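Local coordinates for protein PA1221 (Pseudomonas aeruginosa, PDB 4DG9) that combines an AMP-binding domain of the ANL clan with a phosphopantetheine-attachment (carrier-type) domain in a single chain, at residues Asn307-Thr312 with Tyr398-Arg403; Thr312-Phe317 with Ala368-Gly373. All coordinates share one frame; numbering follows the deposited sequence.

Contact 1: residues Asn307-Thr312 with Tyr398-Arg403; sequences NGYGPT and YRTGDR. With DG9 (5'-({[(2R,3R)-3-amino-2-{[2-({N-[(2R)-2-hydroxy-3,3-dimethyl-4-{[oxido(oxo)phosphonio]oxy}butanoyl]-beta-alanyl}amino)ethyl]sulfanyl}-4-methylpentyl]sulfonyl}amino)-5'-deoxyadenosine), chain B.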
loop_
_atom_site.group_PDB
_atom_site.type_symbol
_atom_site.label_atom_id
_atom_site.label_comp_id
_atom_site.label_asym_id
_atom_site.label_seq_id
_atom_site.Cartn_x
_atom_site.Cartn_y
_atom_site.Cartn_z
ATOM N N ASN A 307 -9.384 5.717 -11.019
ATOM C CA ASN A 307 -8.717 6.386 -9.915
ATOM C C ASN A 307 -9.472 6.062 -8.621
ATOM O O ASN A 307 -10.601 6.529 -8.409
ATOM C CB ASN A 307 -8.757 7.888 -10.174
ATOM C CG ASN A 307 -7.954 8.665 -9.189
ATOM O OD1 ASN A 307 -7.229 8.089 -8.388
ATOM N ND2 ASN A 307 -8.064 9.994 -9.242
ATOM N N GLY A 308 -8.881 5.206 -7.789
ATOM C CA GLY A 308 -9.443 4.908 -6.484
ATOM C C GLY A 308 -8.926 5.815 -5.388
ATOM O O GLY A 308 -7.722 6.016 -5.265
ATOM N N TYR A 309 -9.816 6.268 -4.514
ATOM C CA TYR A 309 -9.403 7.108 -3.400
ATOM C C TYR A 309 -9.989 6.569 -2.097
ATOM O O TYR A 309 -11.163 6.165 -2.037
ATOM C CB TYR A 309 -9.833 8.576 -3.630
ATOM C CG TYR A 309 -10.052 9.356 -2.342
ATOM C CD1 TYR A 309 -9.046 10.132 -1.799
ATOM C CD2 TYR A 309 -11.260 9.282 -1.654
ATOM C CE1 TYR A 309 -9.226 10.816 -0.601
ATOM C CE2 TYR A 309 -11.453 9.968 -0.460
ATOM C CZ TYR A 309 -10.431 10.737 0.066
ATOM O OH TYR A 309 -10.614 11.435 1.259
ATOM N N GLY A 310 -9.176 6.517 -1.055
ATOM C CA GLY A 310 -9.747 6.447 0.282
ATOM C C GLY A 310 -8.754 6.172 1.390
ATOM O O GLY A 310 -7.702 5.587 1.158
ATOM N N PRO A 311 -9.100 6.572 2.614
ATOM C CA PRO A 311 -8.297 6.268 3.797
ATOM C C PRO A 311 -8.581 4.855 4.316
ATOM O O PRO A 311 -9.696 4.367 4.144
ATOM C CB PRO A 311 -8.757 7.323 4.821
ATOM C CG PRO A 311 -9.853 8.102 4.173
ATOM C CD PRO A 311 -10.285 7.373 2.946
ATOM N N THR A 312 -7.593 4.237 4.954
ATOM C CA THR A 312 -7.748 2.951 5.632
ATOM C C THR A 312 -8.970 2.907 6.546
ATOM O O THR A 312 -9.648 1.889 6.638
ATOM C CB THR A 312 -6.507 2.649 6.506
ATOM O OG1 THR A 312 -5.331 2.682 5.696
ATOM C CG2 THR A 312 -6.627 1.290 7.166
ATOM N N TYR A 398 -16.754 9.445 9.522
ATOM C CA TYR A 398 -15.330 9.680 9.718
ATOM C C TYR A 398 -14.862 10.867 8.891
ATOM O O TYR A 398 -15.181 10.964 7.713
ATOM C CB TYR A 398 -14.535 8.441 9.354
ATOM C CG TYR A 398 -13.048 8.655 9.239
ATOM C CD1 TYR A 398 -12.240 8.709 10.367
ATOM C CD2 TYR A 398 -12.448 8.772 8.001
ATOM C CE1 TYR A 398 -10.876 8.884 10.261
ATOM C CE2 TYR A 398 -11.095 8.947 7.881
ATOM C CZ TYR A 398 -10.308 8.998 9.006
ATOM O OH TYR A 398 -8.952 9.173 8.866
ATOM N N ARG A 399 -14.119 11.771 9.528
ATOM C CA ARG A 399 -13.568 12.956 8.869
ATOM C C ARG A 399 -12.185 12.647 8.289
ATOM O O ARG A 399 -11.243 12.341 9.025
ATOM C CB ARG A 399 -13.455 14.109 9.863
ATOM C CG ARG A 399 -14.711 14.392 10.681
ATOM C CD ARG A 399 -14.471 15.556 11.645
ATOM N NE ARG A 399 -14.207 16.798 10.922
ATOM C CZ ARG A 399 -15.141 17.693 10.607
ATOM N NH1 ARG A 399 -16.401 17.500 10.978
ATOM N NH2 ARG A 399 -14.814 18.788 9.933
ATOM N N THR A 400 -12.063 12.742 6.971
ATOM C CA THR A 400 -10.860 12.274 6.303
ATOM C C THR A 400 -9.680 13.192 6.536
ATOM O O THR A 400 -8.547 12.736 6.658
ATOM C CB THR A 400 -11.081 12.112 4.795
ATOM O OG1 THR A 400 -11.350 13.394 4.208
ATOM C CG2 THR A 400 -12.257 11.163 4.533
ATOM N N GLY A 401 -9.942 14.490 6.587
ATOM C CA GLY A 401 -8.870 15.468 6.658
ATOM C C GLY A 401 -8.368 15.807 5.271
ATOM O O GLY A 401 -7.366 16.504 5.122
ATOM N N ASP A 402 -9.069 15.298 4.261
ATOM C CA ASP A 402 -8.751 15.573 2.871
ATOM C C ASP A 402 -9.619 16.719 2.377
ATOM O O ASP A 402 -10.852 16.679 2.474
ATOM C CB ASP A 402 -9.009 14.337 1.999
ATOM C CG ASP A 402 -8.008 13.216 2.243
ATOM O OD1 ASP A 402 -6.815 13.514 2.444
ATOM O OD2 ASP A 402 -8.425 12.035 2.227
ATOM N N ARG A 403 -8.970 17.749 1.852
ATOM C CA ARG A 403 -9.666 18.863 1.229
ATOM C C ARG A 403 -9.894 18.554 -0.242
ATOM O O ARG A 403 -8.946 18.240 -0.980
ATOM C CB ARG A 403 -8.868 20.163 1.363
ATOM C CG ARG A 403 -8.742 20.692 2.770
ATOM C CD ARG A 403 -8.252 22.134 2.771
ATOM N NE ARG A 403 -9.283 23.093 2.359
ATOM C CZ ARG A 403 -10.394 23.339 3.051
ATOM N NH1 ARG A 403 -10.640 22.676 4.175
ATOM N NH2 ARG A 403 -11.271 24.232 2.612
HETATM C C DG9 B . -4.686 3.373 1.078
HETATM N N DG9 B . -3.984 6.623 2.201
HETATM S S DG9 B . -4.018 5.274 3.049
HETATM C C1 DG9 B . -5.056 4.201 2.320
HETATM N N1 DG9 B . -5.799 10.777 -5.154
HETATM O O1 DG9 B . -6.748 10.173 2.682
HETATM C C2 DG9 B . -5.230 11.624 -4.279
HETATM N N2 DG9 B . -6.998 2.655 0.649
HETATM O O2 DG9 B . -4.843 11.712 1.459
HETATM C C3 DG9 B . -5.225 7.366 2.108
HETATM N N3 DG9 B . -4.950 11.271 -3.016
HETATM O O3 DG9 B . 9.075 1.925 -1.874
HETATM C C4 DG9 B . -5.229 10.016 -2.581
HETATM C C5 DG9 B . -5.815 9.118 -3.457
HETATM C C6 DG9 B . -6.098 9.521 -4.767
HETATM N N6 DG9 B . -6.672 8.678 -5.662
HETATM N N7 DG9 B . -5.991 7.971 -2.766
HETATM C C8 DG9 B . -5.530 8.146 -1.504
HETATM N N9 DG9 B . -5.061 9.393 -1.399
HETATM C CA DG9 B . -5.890 3.516 0.131
HETATM C CB DG9 B . -5.686 3.240 -1.360
HETATM C "C1'" DG9 B . -4.469 9.987 -0.173
HETATM S S1P DG9 B . -3.111 3.712 0.335
HETATM C "C2'" DG9 B . -5.520 10.748 0.628
HETATM P P2A DG9 B . 9.735 0.611 -2.286
HETATM C C2P DG9 B . -2.630 2.151 -0.348
HETATM O O2P DG9 B . -2.698 4.776 3.282
HETATM C "C3'" DG9 B . -6.147 9.664 1.481
HETATM C C3P DG9 B . -1.728 1.317 0.560
HETATM O O3P DG9 B . -4.645 5.597 4.295
HETATM C "C4'" DG9 B . -4.923 8.818 1.794
HETATM O "O4'" DG9 B . -4.038 8.919 0.666
HETATM O O4A DG9 B . 10.401 -0.230 -1.216
HETATM N N4P DG9 B . -0.330 1.539 0.249
HETATM C C5P DG9 B . 0.477 0.601 -0.236
HETATM O O5P DG9 B . 0.117 -0.527 -0.528
HETATM O O6A DG9 B . 8.651 -0.328 -3.029
HETATM C C6P DG9 B . 1.917 1.008 -0.422
HETATM C C7P DG9 B . 2.248 0.974 -1.907
HETATM N N8P DG9 B . 3.671 1.072 -2.159
HETATM C C9P DG9 B . 4.452 -0.005 -2.164
HETATM O O9P DG9 B . 4.023 -1.129 -1.975
HETATM C CAP DG9 B . 5.920 0.212 -2.415
HETATM O OAP DG9 B . 6.218 1.606 -2.411
HETATM C CBP DG9 B . 6.383 -0.395 -3.740
HETATM C CCP DG9 B . 7.785 0.120 -4.064
HETATM C CDP DG9 B . 6.428 -1.898 -3.528
HETATM C CEP DG9 B . 5.423 -0.076 -4.879
HETATM C CG1 DG9 B . -5.825 1.768 -1.733
HETATM C CG2 DG9 B . -6.695 4.060 -2.156
#
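Tyr309 and Asp402 reach for each other from opposite directions, and the phenol meets the carboxylate at the ring's edge, with Asp402 CG lying in the ring plane. Tyr309 OH donates to Asp402 OD2 at 2.5 Å. The two flat groups are turned 67° apart, so they neither stack nor lie coplanar. Tyr309 CG is set anti to the backbone N (chi1 153°), which carries the phenol out of the end of strand 304-309 and across to strand 394-406. The carboxylate also holds the ribose of DG9 with both oxygens: DG9 O1 donates to Asp402 OD2, and DG9 O2 donates to Asp402 OD1 at 2.8 Å. OD1 is further engaged by a salt bridge to Arg417, so the group is tied from several sides, its rotation is probably fixed, and the nearby arginine probably stabilises its negative charge.

Next to this polar cluster, Pro311 fills the corner between Thr400 and Tyr398. Its CG lies 3.9 Å from Thr400 CG2 and 4.0 Å from Tyr398 CE2, approaching the tyrosine near its ring plane, at the edge. Thr400 turns its hydroxyl away from this apolar patch: OG1 accepts from Asp402 N at 3.0 Å, making an ST turn that would steady the backbone carrying the aspartate, and also bonds Ile363 O.

At the purine end, DG9 N6 donates to Asn307 OD1 at 2.8 Å and to Gly308 O at 2.9 Å. At the other end of the segment, Thr312 N and OG1 make weak bonds to DG9 O3P. The sequences NGYGPT and YRTGDR correspond to two signature motifs of ANL-clan AMP-binding enzymes, whose meeting forms the nucleoside pocket with its ribose-binding aspartate.

Contact 2: residues Thr312-Phe317 with Ala368-Gly373; sequences TENTTF and AGLAQG. With DG9 (5'-({[(2R,3R)-3-amino-2-{[2-({N-[(2R)-2-hydroxy-3,3-dimethyl-4-{[oxido(oxo)phosphonio]oxy}butanoyl]-beta-alanyl}amino)ethyl]sulfanyl}-4-methylpentyl]sulfonyl}amino)-5'-deoxyadenosine), chain B.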
loop_
_atom_site.group_PDB
_atom_site.type_symbol
_atom_site.label_atom_id
_atom_site.label_comp_id
_atom_site.label_asym_id
_atom_site.label_seq_id
_atom_site.Cartn_x
_atom_site.Cartn_y
_atom_site.Cartn_z
ATOM N N THR A 312 -7.593 4.237 4.954
ATOM C CA THR A 312 -7.748 2.951 5.632
ATOM C C THR A 312 -8.970 2.907 6.546
ATOM O O THR A 312 -9.648 1.889 6.638
ATOM C CB THR A 312 -6.507 2.649 6.506
ATOM O OG1 THR A 312 -5.331 2.682 5.696
ATOM C CG2 THR A 312 -6.627 1.290 7.166
ATOM N N GLU A 313 -9.238 4.010 7.231
ATOM C CA GLU A 313 -10.359 4.092 8.170
ATOM C C GLU A 313 -11.724 3.785 7.547
ATOM O O GLU A 313 -12.656 3.390 8.236
ATOM C CB GLU A 313 -10.389 5.484 8.825
ATOM C CG GLU A 313 -9.228 5.765 9.797
ATOM C CD GLU A 313 -7.932 6.233 9.113
ATOM O OE1 GLU A 313 -7.793 6.132 7.852
ATOM O OE2 GLU A 313 -7.044 6.708 9.861
ATOM N N ASN A 314 -11.852 4.067 6.257
ATOM C CA ASN A 314 -13.031 3.728 5.452
ATOM C C ASN A 314 -12.884 2.480 4.565
ATOM O O ASN A 314 -13.615 2.313 3.595
ATOM C CB ASN A 314 -13.608 4.937 4.699
ATOM C CG ASN A 314 -15.019 4.697 4.229
ATOM O OD1 ASN A 314 -15.772 3.944 4.857
ATOM N ND2 ASN A 314 -15.393 5.327 3.119
ATOM N N THR A 315 -11.862 1.675 4.825
ATOM C CA THR A 315 -11.711 0.401 4.120
ATOM C C THR A 315 -11.434 0.442 2.610
ATOM O O THR A 315 -12.334 0.200 1.801
ATOM C CB THR A 315 -12.923 -0.519 4.365
ATOM O OG1 THR A 315 -13.130 -0.673 5.775
ATOM C CG2 THR A 315 -12.683 -1.883 3.743
ATOM N N THR A 316 -10.177 0.687 2.229
ATOM C CA THR A 316 -9.854 0.652 0.799
ATOM C C THR A 316 -10.389 1.849 0.018
ATOM O O THR A 316 -9.619 2.776 -0.241
ATOM C CB THR A 316 -10.252 -0.682 0.162
ATOM O OG1 THR A 316 -9.777 -1.749 0.991
ATOM C CG2 THR A 316 -9.664 -0.817 -1.240
ATOM N N PHE A 317 -11.579 1.750 -0.558
ATOM C CA PHE A 317 -12.125 2.891 -1.307
ATOM C C PHE A 317 -13.195 3.729 -0.609
ATOM O O PHE A 317 -14.010 3.218 0.155
ATOM C CB PHE A 317 -12.644 2.421 -2.667
ATOM C CG PHE A 317 -11.570 1.897 -3.559
ATOM C CD1 PHE A 317 -10.288 2.404 -3.471
ATOM C CD2 PHE A 317 -11.829 0.896 -4.468
ATOM C CE1 PHE A 317 -9.292 1.938 -4.279
ATOM C CE2 PHE A 317 -10.828 0.423 -5.286
ATOM C CZ PHE A 317 -9.558 0.950 -5.189
ATOM N N ALA A 368 -20.931 1.645 5.112
ATOM C CA ALA A 368 -20.527 0.310 5.525
ATOM C C ALA A 368 -19.012 0.100 5.573
ATOM O O ALA A 368 -18.555 -0.927 6.059
ATOM C CB ALA A 368 -21.184 -0.727 4.631
ATOM N N GLY A 369 -18.242 1.066 5.078
ATOM C CA GLY A 369 -16.787 0.982 5.095
ATOM C C GLY A 369 -16.120 1.497 6.368
ATOM O O GLY A 369 -14.908 1.405 6.524
ATOM N N LEU A 370 -16.901 2.041 7.289
ATOM C CA LEU A 370 -16.315 2.681 8.454
ATOM C C LEU A 370 -15.705 1.655 9.385
ATOM O O LEU A 370 -16.323 0.641 9.709
ATOM C CB LEU A 370 -17.336 3.542 9.190
ATOM C CG LEU A 370 -17.788 4.772 8.406
ATOM C CD1 LEU A 370 -18.823 5.562 9.190
ATOM C CD2 LEU A 370 -16.600 5.645 8.066
ATOM N N ALA A 371 -14.479 1.932 9.812
ATOM C CA ALA A 371 -13.757 1.008 10.660
ATOM C C ALA A 371 -14.155 1.236 12.104
ATOM O O ALA A 371 -14.858 2.200 12.423
ATOM C CB ALA A 371 -12.260 1.208 10.490
ATOM N N GLN A 372 -13.662 0.381 12.989
ATOM C CA GLN A 372 -14.081 0.433 14.383
ATOM C C GLN A 372 -13.761 1.752 15.073
ATOM O O GLN A 372 -14.604 2.309 15.764
ATOM C CB GLN A 372 -13.458 -0.708 15.159
ATOM C CG GLN A 372 -14.384 -1.866 15.314
ATOM C CD GLN A 372 -14.029 -2.707 16.514
ATOM O OE1 GLN A 372 -12.907 -2.628 17.034
ATOM N NE2 GLN A 372 -14.984 -3.517 16.971
ATOM N N GLY A 373 -12.540 2.236 14.877
ATOM C CA GLY A 373 -12.047 3.440 15.516
ATOM C C GLY A 373 -10.567 3.180 15.683
ATOM O O GLY A 373 -10.043 2.258 15.047
HETATM C C DG9 B . -4.686 3.373 1.078
HETATM N N DG9 B . -3.984 6.623 2.201
HETATM S S DG9 B . -4.018 5.274 3.049
HETATM C C1 DG9 B . -5.056 4.201 2.320
HETATM N N1 DG9 B . -5.799 10.777 -5.154
HETATM O O1 DG9 B . -6.748 10.173 2.682
HETATM C C2 DG9 B . -5.230 11.624 -4.279
HETATM N N2 DG9 B . -6.998 2.655 0.649
HETATM O O2 DG9 B . -4.843 11.712 1.459
HETATM C C3 DG9 B . -5.225 7.366 2.108
HETATM N N3 DG9 B . -4.950 11.271 -3.016
HETATM O O3 DG9 B . 9.075 1.925 -1.874
HETATM C C4 DG9 B . -5.229 10.016 -2.581
HETATM C C5 DG9 B . -5.815 9.118 -3.457
HETATM C C6 DG9 B . -6.098 9.521 -4.767
HETATM N N6 DG9 B . -6.672 8.678 -5.662
HETATM N N7 DG9 B . -5.991 7.971 -2.766
HETATM C C8 DG9 B . -5.530 8.146 -1.504
HETATM N N9 DG9 B . -5.061 9.393 -1.399
HETATM C CA DG9 B . -5.890 3.516 0.131
HETATM C CB DG9 B . -5.686 3.240 -1.360
HETATM C "C1'" DG9 B . -4.469 9.987 -0.173
HETATM S S1P DG9 B . -3.111 3.712 0.335
HETATM C "C2'" DG9 B . -5.520 10.748 0.628
HETATM P P2A DG9 B . 9.735 0.611 -2.286
HETATM C C2P DG9 B . -2.630 2.151 -0.348
HETATM O O2P DG9 B . -2.698 4.776 3.282
HETATM C "C3'" DG9 B . -6.147 9.664 1.481
HETATM C C3P DG9 B . -1.728 1.317 0.560
HETATM O O3P DG9 B . -4.645 5.597 4.295
HETATM C "C4'" DG9 B . -4.923 8.818 1.794
HETATM O "O4'" DG9 B . -4.038 8.919 0.666
HETATM O O4A DG9 B . 10.401 -0.230 -1.216
HETATM N N4P DG9 B . -0.330 1.539 0.249
HETATM C C5P DG9 B . 0.477 0.601 -0.236
HETATM O O5P DG9 B . 0.117 -0.527 -0.528
HETATM O O6A DG9 B . 8.651 -0.328 -3.029
HETATM C C6P DG9 B . 1.917 1.008 -0.422
HETATM C C7P DG9 B . 2.248 0.974 -1.907
HETATM N N8P DG9 B . 3.671 1.072 -2.159
HETATM C C9P DG9 B . 4.452 -0.005 -2.164
HETATM O O9P DG9 B . 4.023 -1.129 -1.975
HETATM C CAP DG9 B . 5.920 0.212 -2.415
HETATM O OAP DG9 B . 6.218 1.606 -2.411
HETATM C CBP DG9 B . 6.383 -0.395 -3.740
HETATM C CCP DG9 B . 7.785 0.120 -4.064
HETATM C CDP DG9 B . 6.428 -1.898 -3.528
HETATM C CEP DG9 B . 5.423 -0.076 -4.879
HETATM C CG1 DG9 B . -5.825 1.768 -1.733
HETATM C CG2 DG9 B . -6.695 4.060 -2.156
HETATM O O HOH W 1 -14.375 -1.760 8.153
#
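Thr315 OG1 has two partners: it donates to Gly369 O at 2.8 Å and accepts from a water at 2.9 Å, which in turn makes a weak bond to Leu370 O. The hydroxyl stands beside its own backbone N and anti to the carbonyl carbon (chi1 -54°), and from there it meets the Gly369 carbonyl obliquely, at a C=O...donor angle of 130° and tilted out of the carbonyl plane. A second bond joins the loops through the main chain, as Ala371 N donates to Glu313 O at 2.8 Å, with the nitrogen almost in line with the carbonyl. The Ala371 methyl faces that same carbonyl, while Asn314 CA brings its hydrogen to Gly369 O in a CA-H...O contact. Gly369, with no side chain between the loops, lies close against the backbone of Asn314 and Thr315.

Thr312 and Glu313 end the YGPTE signature of the ANL clan, and the loop runs on from there; the AGLAQG loop belongs to another conserved glycine-rich motif of these enzymes. A short 3-10 segment at 312-313 is closed by Thr315 N donating to Thr312 O at 2.9 Å. Glu313 leads its carboxylate away from the glycine-rich loop: OE2 bonds Tyr374 OH and OE1 forms a salt bridge with Arg428. On the ligand side, Thr316 O accepts from DG9 N2 at 2.8 Å. Thr316 CG2 lies over the centre of one face of the Phe317 ring, and the ring's edge touches DG9 CG2, with CE1 4.0 Å away.

Contacts 1 and 2 lie about 10 Å apart, centre to centre, and share Thr312. Along the chain, contact 2 is nested inside the loop closed by contact 1. Residues 307-312 finish strand 304-309 of the mixed sheet and 312-317 form the loop after it; 368-373 is the loop leaving strand 361-367, and 398-403 lies in the neighbouring strand 394-406 of the antiparallel sheet. Contact 1 thus sets the two sheets together, and contact 2 pairs loops that follow strands of each. They also touch directly, through a probable hydrogen bond between Tyr398 OH and Glu313 OE2 and packing of Tyr398 on Leu370. Residues 307-312, 312-317 and Asp402 border DG9, while 368-373 backs the 312-317 loop.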